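Local structure of major capsid protein (Human herpesvirus 1, 1NO7) at residues Q181-C192 against N216-Y227. The protein forms the main building block of the herpesvirus capsid shell, the portion here being its protease-resistant upper domain. Numbering follows the deposited sequence.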
loop_
_atom_site.group_PDB
_atom_site.type_symbol
_atom_site.label_atom_id
_atom_site.label_comp_id
_atom_site.label_asym_id
_atom_site.label_seq_id
_atom_site.Cartn_x
_atom_site.Cartn_y
_atom_site.Cartn_z
ATOM N N GLN A 181 -5.277 0.779 -13.357
ATOM C CA GLN A 181 -4.126 0.557 -12.478
ATOM C C GLN A 181 -3.970 -0.944 -12.239
ATOM O O GLN A 181 -2.866 -1.491 -12.294
ATOM C CB GLN A 181 -4.336 1.277 -11.143
ATOM C CG GLN A 181 -3.436 0.762 -10.022
ATOM C CD GLN A 181 -3.886 1.227 -8.641
ATOM O OE1 GLN A 181 -5.075 1.149 -8.298
ATOM N NE2 GLN A 181 -2.936 1.696 -7.831
ATOM N N ALA A 182 -5.088 -1.607 -11.976
ATOM C CA ALA A 182 -5.067 -3.044 -11.756
ATOM C C ALA A 182 -4.428 -3.725 -12.974
ATOM O O ALA A 182 -3.494 -4.524 -12.823
ATOM C CB ALA A 182 -6.491 -3.562 -11.538
ATOM N N ALA A 183 -4.935 -3.397 -14.170
ATOM C CA ALA A 183 -4.431 -3.949 -15.435
ATOM C C ALA A 183 -2.962 -3.573 -15.634
ATOM O O ALA A 183 -2.144 -4.404 -16.034
ATOM C CB ALA A 183 -5.260 -3.422 -16.596
ATOM N N ILE A 184 -2.646 -2.313 -15.344
ATOM C CA ILE A 184 -1.255 -1.768 -15.476
ATOM C C ILE A 184 -0.509 -2.057 -14.251
ATOM O O ILE A 184 0.003 -1.179 -13.551
ATOM C CB ILE A 184 -1.128 -0.254 -15.579
ATOM C CG1 ILE A 184 -2.255 0.351 -16.406
ATOM C CG2 ILE A 184 0.236 0.126 -16.146
ATOM C CD1 ILE A 184 -2.571 1.792 -16.041
ATOM N N HIS A 185 -0.567 -3.343 -13.848
ATOM C CA HIS A 185 -0.017 -3.892 -12.578
ATOM C C HIS A 185 1.423 -3.587 -12.209
ATOM O O HIS A 185 2.207 -4.499 -12.003
ATOM C CB HIS A 185 -0.185 -5.408 -12.584
ATOM C CG HIS A 185 0.566 -6.057 -13.778
ATOM N ND1 HIS A 185 0.471 -5.569 -15.063
ATOM C CD2 HIS A 185 1.390 -7.131 -13.840
ATOM C CE1 HIS A 185 1.204 -6.317 -15.870
ATOM N NE2 HIS A 185 1.772 -7.271 -15.155
ATOM N N GLY A 186 1.801 -2.311 -12.126
ATOM C CA GLY A 186 3.177 -1.988 -11.791
ATOM C C GLY A 186 4.081 -2.177 -13.014
ATOM O O GLY A 186 5.195 -1.673 -13.031
ATOM N N SER A 187 3.612 -2.896 -14.040
ATOM C CA SER A 187 4.408 -3.095 -15.253
ATOM C C SER A 187 4.757 -1.795 -15.975
ATOM O O SER A 187 3.877 -1.022 -16.361
ATOM C CB SER A 187 3.688 -4.036 -16.219
ATOM O OG SER A 187 4.498 -4.299 -17.357
ATOM N N GLU A 188 6.054 -1.553 -16.128
ATOM C CA GLU A 188 6.548 -0.362 -16.810
ATOM C C GLU A 188 6.269 -0.569 -18.296
ATOM O O GLU A 188 5.777 0.330 -18.997
ATOM C CB GLU A 188 8.049 -0.217 -16.561
ATOM C CG GLU A 188 8.645 1.089 -17.036
ATOM C CD GLU A 188 10.007 1.340 -16.415
ATOM O OE1 GLU A 188 10.103 1.238 -15.172
ATOM O OE2 GLU A 188 10.973 1.641 -17.152
ATOM N N HIS A 189 6.586 -1.776 -18.762
ATOM C CA HIS A 189 6.370 -2.192 -20.148
ATOM C C HIS A 189 4.938 -1.828 -20.536
ATOM O O HIS A 189 4.703 -1.123 -21.528
ATOM C CB HIS A 189 6.593 -3.711 -20.239
ATOM C CG HIS A 189 6.311 -4.309 -21.584
ATOM N ND1 HIS A 189 6.886 -3.841 -22.748
ATOM C CD2 HIS A 189 5.572 -5.390 -21.937
ATOM C CE1 HIS A 189 6.514 -4.608 -23.758
ATOM N NE2 HIS A 189 5.716 -5.556 -23.293
ATOM N N VAL A 190 3.982 -2.292 -19.726
ATOM C CA VAL A 190 2.588 -2.004 -20.013
ATOM C C VAL A 190 2.238 -0.549 -19.806
ATOM O O VAL A 190 1.423 -0.007 -20.518
ATOM C CB VAL A 190 1.644 -2.836 -19.155
ATOM C CG1 VAL A 190 0.194 -2.444 -19.467
ATOM C CG2 VAL A 190 1.892 -4.337 -19.413
ATOM N N PHE A 191 2.803 0.093 -18.797
ATOM C CA PHE A 191 2.467 1.499 -18.618
ATOM C C PHE A 191 2.813 2.174 -19.929
ATOM O O PHE A 191 2.088 3.046 -20.392
ATOM C CB PHE A 191 3.274 2.161 -17.492
ATOM C CG PHE A 191 3.025 3.632 -17.376
ATOM C CD1 PHE A 191 1.865 4.109 -16.762
ATOM C CD2 PHE A 191 3.918 4.537 -17.921
ATOM C CE1 PHE A 191 1.590 5.487 -16.688
ATOM C CE2 PHE A 191 3.664 5.922 -17.861
ATOM C CZ PHE A 191 2.491 6.400 -17.239
ATOM N N CYS A 192 3.912 1.751 -20.541
ATOM C CA CYS A 192 4.309 2.354 -21.796
ATOM C C CYS A 192 3.299 2.101 -22.913
ATOM O O CYS A 192 3.003 3.005 -23.700
ATOM C CB CYS A 192 5.708 1.877 -22.188
ATOM S SG CYS A 192 6.983 2.749 -21.245
ATOM N N ASN A 216 -2.621 7.024 -5.979
ATOM C CA ASN A 216 -2.762 5.867 -5.099
ATOM C C ASN A 216 -1.778 4.724 -5.436
ATOM O O ASN A 216 -1.842 3.631 -4.848
ATOM C CB ASN A 216 -4.222 5.360 -5.122
ATOM C CG ASN A 216 -4.477 4.323 -6.208
ATOM O OD1 ASN A 216 -4.451 4.627 -7.410
ATOM N ND2 ASN A 216 -4.720 3.082 -5.785
ATOM N N ASP A 217 -0.863 4.981 -6.370
ATOM C CA ASP A 217 0.126 3.978 -6.775
ATOM C C ASP A 217 1.458 4.646 -7.140
ATOM O O ASP A 217 1.547 5.386 -8.136
ATOM C CB ASP A 217 -0.380 3.185 -7.981
ATOM C CG ASP A 217 0.574 2.073 -8.395
ATOM O OD1 ASP A 217 1.791 2.353 -8.560
ATOM O OD2 ASP A 217 0.106 0.918 -8.563
ATOM N N TYR A 218 2.511 4.357 -6.378
ATOM C CA TYR A 218 3.789 4.994 -6.658
ATOM C C TYR A 218 4.360 4.637 -8.020
ATOM O O TYR A 218 4.785 5.523 -8.771
ATOM C CB TYR A 218 4.835 4.675 -5.580
ATOM C CG TYR A 218 5.919 5.734 -5.547
ATOM C CD1 TYR A 218 5.586 7.070 -5.304
ATOM C CD2 TYR A 218 7.249 5.432 -5.859
ATOM C CE1 TYR A 218 6.534 8.084 -5.383
ATOM C CE2 TYR A 218 8.214 6.444 -5.941
ATOM C CZ TYR A 218 7.843 7.772 -5.708
ATOM O OH TYR A 218 8.751 8.805 -5.850
ATOM N N SER A 219 4.383 3.344 -8.332
ATOM C CA SER A 219 4.911 2.889 -9.608
ATOM C C SER A 219 4.397 3.760 -10.751
ATOM O O SER A 219 5.180 4.229 -11.586
ATOM C CB SER A 219 4.525 1.433 -9.846
ATOM O OG SER A 219 5.283 0.565 -9.019
ATOM N N LEU A 220 3.086 3.983 -10.794
ATOM C CA LEU A 220 2.536 4.824 -11.849
ATOM C C LEU A 220 3.099 6.221 -11.655
ATOM O O LEU A 220 3.839 6.715 -12.506
ATOM C CB LEU A 220 1.010 4.876 -11.799
ATOM C CG LEU A 220 0.292 3.517 -11.692
ATOM C CD1 LEU A 220 -1.165 3.744 -12.129
ATOM C CD2 LEU A 220 0.957 2.421 -12.543
ATOM N N VAL A 221 2.762 6.857 -10.538
ATOM C CA VAL A 221 3.270 8.194 -10.272
ATOM C C VAL A 221 4.743 8.279 -10.688
ATOM O O VAL A 221 5.190 9.291 -11.246
ATOM C CB VAL A 221 3.151 8.549 -8.780
ATOM C CG1 VAL A 221 3.872 9.867 -8.506
ATOM C CG2 VAL A 221 1.664 8.668 -8.388
ATOM N N SER A 222 5.494 7.209 -10.432
ATOM C CA SER A 222 6.908 7.183 -10.790
ATOM C C SER A 222 7.027 7.456 -12.296
ATOM O O SER A 222 7.661 8.437 -12.708
ATOM C CB SER A 222 7.518 5.826 -10.436
ATOM O OG SER A 222 8.931 5.902 -10.447
ATOM N N TYR A 223 6.393 6.595 -13.098
ATOM C CA TYR A 223 6.357 6.704 -14.566
ATOM C C TYR A 223 5.872 8.087 -15.050
ATOM O O TYR A 223 6.600 8.813 -15.736
ATOM C CB TYR A 223 5.428 5.629 -15.098
ATOM C CG TYR A 223 5.790 4.255 -14.591
ATOM C CD1 TYR A 223 4.820 3.262 -14.460
ATOM C CD2 TYR A 223 7.113 3.924 -14.316
ATOM C CE1 TYR A 223 5.161 1.957 -14.074
ATOM C CE2 TYR A 223 7.469 2.628 -13.934
ATOM C CZ TYR A 223 6.490 1.648 -13.822
ATOM O OH TYR A 223 6.846 0.344 -13.534
ATOM N N VAL A 224 4.637 8.435 -14.709
ATOM C CA VAL A 224 4.076 9.735 -15.063
ATOM C C VAL A 224 5.104 10.875 -14.911
ATOM O O VAL A 224 4.935 11.982 -15.447
ATOM C CB VAL A 224 2.865 10.042 -14.160
ATOM C CG1 VAL A 224 2.325 11.458 -14.423
ATOM C CG2 VAL A 224 1.790 8.987 -14.400
ATOM N N VAL A 225 6.156 10.619 -14.150
ATOM C CA VAL A 225 7.190 11.616 -13.975
ATOM C C VAL A 225 8.285 11.282 -14.982
ATOM O O VAL A 225 8.763 12.155 -15.707
ATOM C CB VAL A 225 7.747 11.589 -12.530
ATOM C CG1 VAL A 225 9.127 12.237 -12.480
ATOM C CG2 VAL A 225 6.786 12.327 -11.594
ATOM N N THR A 226 8.663 10.007 -15.033
ATOM C CA THR A 226 9.698 9.547 -15.953
ATOM C C THR A 226 9.369 9.942 -17.387
ATOM O O THR A 226 10.058 10.766 -17.986
ATOM C CB THR A 226 9.846 8.016 -15.916
ATOM O OG1 THR A 226 10.199 7.595 -14.593
ATOM C CG2 THR A 226 10.927 7.566 -16.883
ATOM N N TYR A 227 8.239 9.662 -17.762
ATOM C CA TYR A 227 7.813 9.822 -19.166
ATOM C C TYR A 227 6.812 10.483 -20.102
ATOM O O TYR A 227 6.993 10.401 -21.333
ATOM C CB TYR A 227 7.541 8.496 -19.905
ATOM C CG TYR A 227 7.907 7.117 -19.583
ATOM C CD1 TYR A 227 7.289 5.954 -19.109
ATOM C CD2 TYR A 227 9.287 7.082 -19.818
ATOM C CE1 TYR A 227 8.028 4.787 -18.861
ATOM C CE2 TYR A 227 10.039 5.922 -19.579
ATOM C CZ TYR A 227 9.403 4.784 -19.095
ATOM O OH TYR A 227 10.153 3.672 -18.788
#
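The Phe191 ring takes Tyr223 CB over one face, a CH-pi contact with CB 3.5 Å from the ring centroid, and Tyr227 CD1 at its edge. The Tyr223 ring, inclined 38° to that of Phe191, has Ser219 O over one face and Gly186 O at its edge. Phe191 CD2 lies at the edge of the Tyr227 ring, which Cys192 SG meets obliquely. This is helix packing in the alpha-plus-beta upper domain: helix 188-192 crosses helix 218-226 at -55°, and the turn at Ile184-Gly186 also rests on helix 218-226. Phenylalanine suits the buried interface, its ring reaching Tyr223 and Val224. Tyrosine adds a polar tip: Tyr223 OH donates to Gly186 O at 2.7 Å, while the positive phi of Gly186 favours glycine. The extended chain of Glu188 crosses Tyr223 at a slant and Tyr227 at about a right angle; OE1 forms a salt bridge with Arg351. Gln181 suits its place because an amide both accepts and donates: OE1 accepts from Asn216 ND2, which also reaches Leu488 O. Asp217 offers two acceptors: as N-cap of helix 218-226 its OD1 accepts from Leu220 N, and OD2 accepts a hydrogen bond from Trp287 NE1. Gln181 NE2 meets the anti lone pair of Asp217 OD2 at 3.2 Å.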